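Local coordinates for protein purine nucleoside phosphorylase (Caulobacter vibrioides, PDB 1XFJ) that probably cleaves purine nucleosides such as inosine and methylthioadenosine with phosphate and deaminates adenosine, at residues A5-L13 / H22-G30. Residues are numbered along the deposited sequence; the frame is centred on the assembly and turned at random.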
ATOM      1  N   ALA A   5     -13.527  -9.379  13.066  1.00 15.17           N
ATOM      2  CA  ALA A   5     -14.788  -8.688  12.679  1.00 12.31           C
ATOM      3  C   ALA A   5     -14.579  -7.804  11.452  1.00 10.91           C
ATOM      4  O   ALA A   5     -15.400  -7.802  10.538  1.00 10.68           O
ATOM      5  CB  ALA A   5     -15.302  -7.857  13.840  1.00 12.10           C
ATOM      6  N   LEU A   6     -13.484  -7.052  11.429  1.00  9.71           N
ATOM      7  CA  LEU A   6     -13.209  -6.189  10.286  1.00  8.64           C
ATOM      8  C   LEU A   6     -12.962  -7.010   9.026  1.00  7.48           C
ATOM      9  O   LEU A   6     -12.187  -7.968   9.044  1.00  5.86           O
ATOM     10  CB  LEU A   6     -11.975  -5.318  10.543  1.00  7.44           C
ATOM     11  CG  LEU A   6     -12.078  -4.157  11.534  1.00  9.19           C
ATOM     12  CD1 LEU A   6     -10.720  -3.459  11.640  1.00  6.21           C
ATOM     13  CD2 LEU A   6     -13.145  -3.175  11.065  1.00  7.69           C
ATOM     14  N   PRO A   7     -13.638  -6.662   7.921  1.00  5.11           N
ATOM     15  CA  PRO A   7     -13.440  -7.395   6.669  1.00  4.02           C
ATOM     16  C   PRO A   7     -12.025  -7.114   6.174  1.00  5.61           C
ATOM     17  O   PRO A   7     -11.529  -5.989   6.291  1.00  4.66           O
ATOM     18  CB  PRO A   7     -14.490  -6.790   5.742  1.00  6.16           C
ATOM     19  CG  PRO A   7     -15.589  -6.403   6.691  1.00  5.86           C
ATOM     20  CD  PRO A   7     -14.808  -5.770   7.821  1.00  6.03           C
ATOM     21  N   THR A   8     -11.367  -8.126   5.626  1.00  5.69           N
ATOM     22  CA  THR A   8     -10.015  -7.930   5.131  1.00  5.65           C
ATOM     23  C   THR A   8      -9.735  -8.773   3.910  1.00  4.99           C
ATOM     24  O   THR A   8     -10.429  -9.753   3.637  1.00  5.70           O
ATOM     25  CB  THR A   8      -8.947  -8.315   6.185  1.00  7.08           C
ATOM     26  OG1 THR A   8      -9.035  -9.720   6.458  1.00  9.75           O
ATOM     27  CG2 THR A   8      -9.152  -7.540   7.480  1.00  8.59           C
ATOM     28  N   VAL A   9      -8.718  -8.363   3.164  1.00  5.25           N
ATOM     29  CA  VAL A   9      -8.271  -9.114   2.009  1.00  5.01           C
ATOM     30  C   VAL A   9      -6.932  -9.657   2.476  1.00  6.35           C
ATOM     31  O   VAL A   9      -6.058  -8.897   2.889  1.00  6.63           O
ATOM     32  CB  VAL A   9      -8.038  -8.221   0.775  1.00  5.06           C
ATOM     33  CG1 VAL A   9      -7.353  -9.027  -0.319  1.00  7.16           C
ATOM     34  CG2 VAL A   9      -9.366  -7.674   0.269  1.00  5.79           C
ATOM     35  N   GLN A  10      -6.779 -10.971   2.451  1.00  6.16           N
ATOM     36  CA  GLN A  10      -5.522 -11.563   2.869  1.00  7.29           C
ATOM     37  C   GLN A  10      -4.942 -12.394   1.749  1.00  6.95           C
ATOM     38  O   GLN A  10      -5.668 -12.876   0.880  1.00  5.78           O
ATOM     39  CB  GLN A  10      -5.723 -12.421   4.111  1.00  9.63           C
ATOM     40  CG  GLN A  10      -5.967 -11.614   5.366  1.00 14.48           C
ATOM     41  CD  GLN A  10      -6.051 -12.492   6.588  1.00 15.91           C
ATOM     42  OE1 GLN A  10      -6.915 -13.364   6.678  1.00 19.88           O
ATOM     43  NE2 GLN A  10      -5.151 -12.275   7.537  1.00 16.29           N
ATOM     44  N   SER A  11      -3.622 -12.548   1.779  1.00  5.78           N
ATOM     45  CA  SER A  11      -2.898 -13.309   0.772  1.00  5.40           C
ATOM     46  C   SER A  11      -2.418 -14.659   1.286  1.00  6.49           C
ATOM     47  O   SER A  11      -1.918 -14.768   2.408  1.00  6.01           O
ATOM     48  CB  SER A  11      -1.685 -12.513   0.292  1.00  7.79           C
ATOM     49  OG  SER A  11      -0.794 -13.352  -0.422  1.00  6.96           O
ATOM     50  N   PRO A  12      -2.568 -15.712   0.468  1.00  6.48           N
ATOM     51  CA  PRO A  12      -2.126 -17.047   0.875  1.00  6.94           C
ATOM     52  C   PRO A  12      -0.622 -17.067   1.140  1.00  6.66           C
ATOM     53  O   PRO A  12      -0.128 -17.881   1.920  1.00  8.68           O
ATOM     54  CB  PRO A  12      -2.515 -17.915  -0.320  1.00  6.91           C
ATOM     55  CG  PRO A  12      -3.753 -17.255  -0.812  1.00  9.76           C
ATOM     56  CD  PRO A  12      -3.388 -15.783  -0.755  1.00  7.72           C
ATOM     57  N   LEU A  13       0.104 -16.158   0.493  1.00  6.81           N
ATOM     58  CA  LEU A  13       1.551 -16.081   0.657  1.00  7.07           C
ATOM     59  C   LEU A  13       1.994 -15.542   2.006  1.00  8.03           C
ATOM     60  O   LEU A  13       3.157 -15.692   2.380  1.00  9.27           O
ATOM     61  CB  LEU A  13       2.171 -15.225  -0.449  1.00  9.46           C
ATOM     62  CG  LEU A  13       2.395 -15.917  -1.792  1.00 11.79           C
ATOM     63  CD1 LEU A  13       1.095 -16.507  -2.276  1.00 14.30           C
ATOM     64  CD2 LEU A  13       2.962 -14.931  -2.799  1.00 10.68           C
ATOM     65  N   HIS A  22      -1.114  -9.897   8.925  1.00  4.46           N
ATOM     66  CA  HIS A  22      -1.180  -8.923   7.841  1.00  4.16           C
ATOM     67  C   HIS A  22      -2.617  -8.743   7.397  1.00  5.53           C
ATOM     68  O   HIS A  22      -3.473  -9.579   7.681  1.00  5.45           O
ATOM     69  CB  HIS A  22      -0.398  -9.427   6.635  1.00  3.73           C
ATOM     70  CG  HIS A  22      -1.142 -10.451   5.838  1.00  5.23           C
ATOM     71  ND1 HIS A  22      -1.698 -10.176   4.606  1.00  5.30           N
ATOM     72  CD2 HIS A  22      -1.473 -11.733   6.122  1.00  3.07           C
ATOM     73  CE1 HIS A  22      -2.339 -11.245   4.167  1.00  6.24           C
ATOM     74  NE2 HIS A  22      -2.219 -12.203   5.068  1.00  9.06           N
ATOM     75  N   ALA A  23      -2.865  -7.665   6.661  1.00  4.62           N
ATOM     76  CA  ALA A  23      -4.198  -7.406   6.154  1.00  3.76           C
ATOM     77  C   ALA A  23      -4.253  -6.195   5.247  1.00  3.05           C
ATOM     78  O   ALA A  23      -3.591  -5.188   5.490  1.00  3.02           O
ATOM     79  CB  ALA A  23      -5.175  -7.216   7.306  1.00  6.22           C
ATOM     80  N   PHE A  24      -5.033  -6.329   4.181  1.00  3.54           N
ATOM     81  CA  PHE A  24      -5.277  -5.241   3.246  1.00  3.45           C
ATOM     82  C   PHE A  24      -6.727  -4.923   3.602  1.00  3.13           C
ATOM     83  O   PHE A  24      -7.634  -5.688   3.282  1.00  3.50           O
ATOM     84  CB  PHE A  24      -5.174  -5.733   1.800  1.00  3.06           C
ATOM     85  CG  PHE A  24      -3.787  -6.150   1.397  1.00  3.04           C
ATOM     86  CD1 PHE A  24      -2.802  -5.195   1.152  1.00  3.07           C
ATOM     87  CD2 PHE A  24      -3.457  -7.497   1.280  1.00  3.06           C
ATOM     88  CE1 PHE A  24      -1.504  -5.580   0.793  1.00  3.39           C
ATOM     89  CE2 PHE A  24      -2.168  -7.893   0.924  1.00  4.96           C
ATOM     90  CZ  PHE A  24      -1.188  -6.931   0.679  1.00  4.10           C
ATOM     91  N   PHE A  25      -6.941  -3.812   4.294  1.00  3.13           N
ATOM     92  CA  PHE A  25      -8.287  -3.457   4.712  1.00  3.64           C
ATOM     93  C   PHE A  25      -9.161  -2.898   3.604  1.00  3.13           C
ATOM     94  O   PHE A  25      -8.669  -2.466   2.556  1.00  3.10           O
ATOM     95  CB  PHE A  25      -8.212  -2.482   5.891  1.00  3.02           C
ATOM     96  CG  PHE A  25      -7.668  -3.111   7.140  1.00  3.04           C
ATOM     97  CD1 PHE A  25      -8.496  -3.871   7.959  1.00  3.52           C
ATOM     98  CD2 PHE A  25      -6.312  -3.022   7.447  1.00  4.87           C
ATOM     99  CE1 PHE A  25      -7.983  -4.543   9.068  1.00  3.89           C
ATOM    100  CE2 PHE A  25      -5.784  -3.690   8.552  1.00  3.59           C
ATOM    101  CZ  PHE A  25      -6.623  -4.455   9.366  1.00  4.15           C
ATOM    102  N   THR A  26     -10.468  -2.936   3.842  1.00  3.41           N
ATOM    103  CA  THR A  26     -11.440  -2.425   2.890  1.00  3.58           C
ATOM    104  C   THR A  26     -12.024  -1.136   3.458  1.00  4.19           C
ATOM    105  O   THR A  26     -11.539  -0.614   4.469  1.00  4.22           O
ATOM    106  CB  THR A  26     -12.591  -3.434   2.644  1.00  3.84           C
ATOM    107  OG1 THR A  26     -13.437  -3.496   3.799  1.00  3.85           O
ATOM    108  CG2 THR A  26     -12.032  -4.825   2.356  1.00  4.92           C
ATOM    109  N   ARG A  27     -13.062  -0.623   2.810  1.00  3.15           N
ATOM    110  CA  ARG A  27     -13.705   0.604   3.256  1.00  3.05           C
ATOM    111  C   ARG A  27     -14.744   0.301   4.334  1.00  3.11           C
ATOM    112  O   ARG A  27     -15.265   1.211   4.974  1.00  3.87           O
ATOM    113  CB  ARG A  27     -14.391   1.295   2.073  1.00  3.18           C
ATOM    114  CG  ARG A  27     -15.586   0.528   1.529  1.00  5.13           C
ATOM    115  CD  ARG A  27     -16.224   1.268   0.369  1.00  4.19           C
ATOM    116  NE  ARG A  27     -16.633   2.618   0.748  1.00  5.04           N
ATOM    117  CZ  ARG A  27     -17.000   3.553  -0.120  1.00  5.35           C
ATOM    118  NH1 ARG A  27     -17.010   3.281  -1.419  1.00  5.68           N
ATOM    119  NH2 ARG A  27     -17.346   4.762   0.304  1.00  4.92           N
ATOM    120  N   GLN A  28     -15.031  -0.980   4.540  1.00  3.10           N
ATOM    121  CA  GLN A  28     -16.038  -1.393   5.517  1.00  3.07           C
ATOM    122  C   GLN A  28     -15.552  -1.650   6.945  1.00  3.34           C
ATOM    123  O   GLN A  28     -14.397  -2.026   7.166  1.00  3.62           O
ATOM    124  CB  GLN A  28     -16.766  -2.639   4.994  1.00  3.55           C
ATOM    125  CG  GLN A  28     -17.663  -2.366   3.794  1.00  3.95           C
ATOM    126  CD  GLN A  28     -18.446  -3.589   3.347  1.00  4.32           C
ATOM    127  OE1 GLN A  28     -18.781  -4.454   4.156  1.00  6.36           O
ATOM    128  NE2 GLN A  28     -18.757  -3.658   2.055  1.00  3.04           N
ATOM    129  N   GLY A  29     -16.448  -1.422   7.909  1.00  3.15           N
ATOM    130  CA  GLY A  29     -16.132  -1.662   9.307  1.00  3.12           C
ATOM    131  C   GLY A  29     -15.809  -0.459  10.175  1.00  3.92           C
ATOM    132  O   GLY A  29     -15.556  -0.621  11.371  1.00  3.06           O
ATOM    133  N   GLY A  30     -15.836   0.735   9.590  1.00  3.17           N
ATOM    134  CA  GLY A  30     -15.514   1.944  10.337  1.00  3.96           C
ATOM    135  C   GLY A  30     -16.699   2.770  10.804  1.00  3.06           C
ATOM    136  O   GLY A  30     -17.820   2.272  10.887  1.00  3.02           O
TER
HETATM  137  O   HOH W   1     -12.156  -3.424   6.140  1.00  6.47           O
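V9 and F24 face each other as an antiparallel hydrogen-bonded pair: V9 N donates to F24 O at 2.9 Å, and F24 N returns a bond to V9 O. Through this pair the short strand 8-9 joins strand 20-25 as an outermost strand of a mixed sheet. On the face they share, V9 CB and F24 CB sit 3.9 Å apart. The F24 ring brings its CD2 edge to V9 O before packing against P116, L118 and V162. T8 and F25 occupy the other face, where their side chains run side by side and T8 CG2 lies 3.6 Å from F25 CE1. L6 CD1 comes obliquely to CE1 of the same ring, while L6 CD2 rests 3.5 Å from G29 O; W62 of helix 49-62 meets F25 edge-to-face.

Beyond the paired residues, Q10 carries on the attachment with its side chain. With CG anti to the carbonyl carbon (chi1 -73°) and the chain extended beyond it, CG passes the imidazole of H22 and the amide reaches the main chain, Q10 NE2 donating to H22 O at 3.2 Å. Amide and imidazole planes are 23° apart. The H22 ring turns its CE1 edge to S11 N. S11 OG, whose main polar partner is the carboxylate of E223, also accepts from L13 N as the N-cap of the helix.

At the opposite end a water takes over from direct bonding. It donates to P7 O (2.6 Å) and Q28 O and accepts from T26 N, while T26 OG1, also bonded to the water, accepts from Q28 N in an ST turn. The chemistry is therefore divided: main-chain bonds fix the register at V9 and F24, the Q10 amide gives H22 O a nearly straight hydrogen bond (158°), and one water with four partners bridges P7 and the ST turn, where direct backbone bonding stops although L6 and G29 still meet.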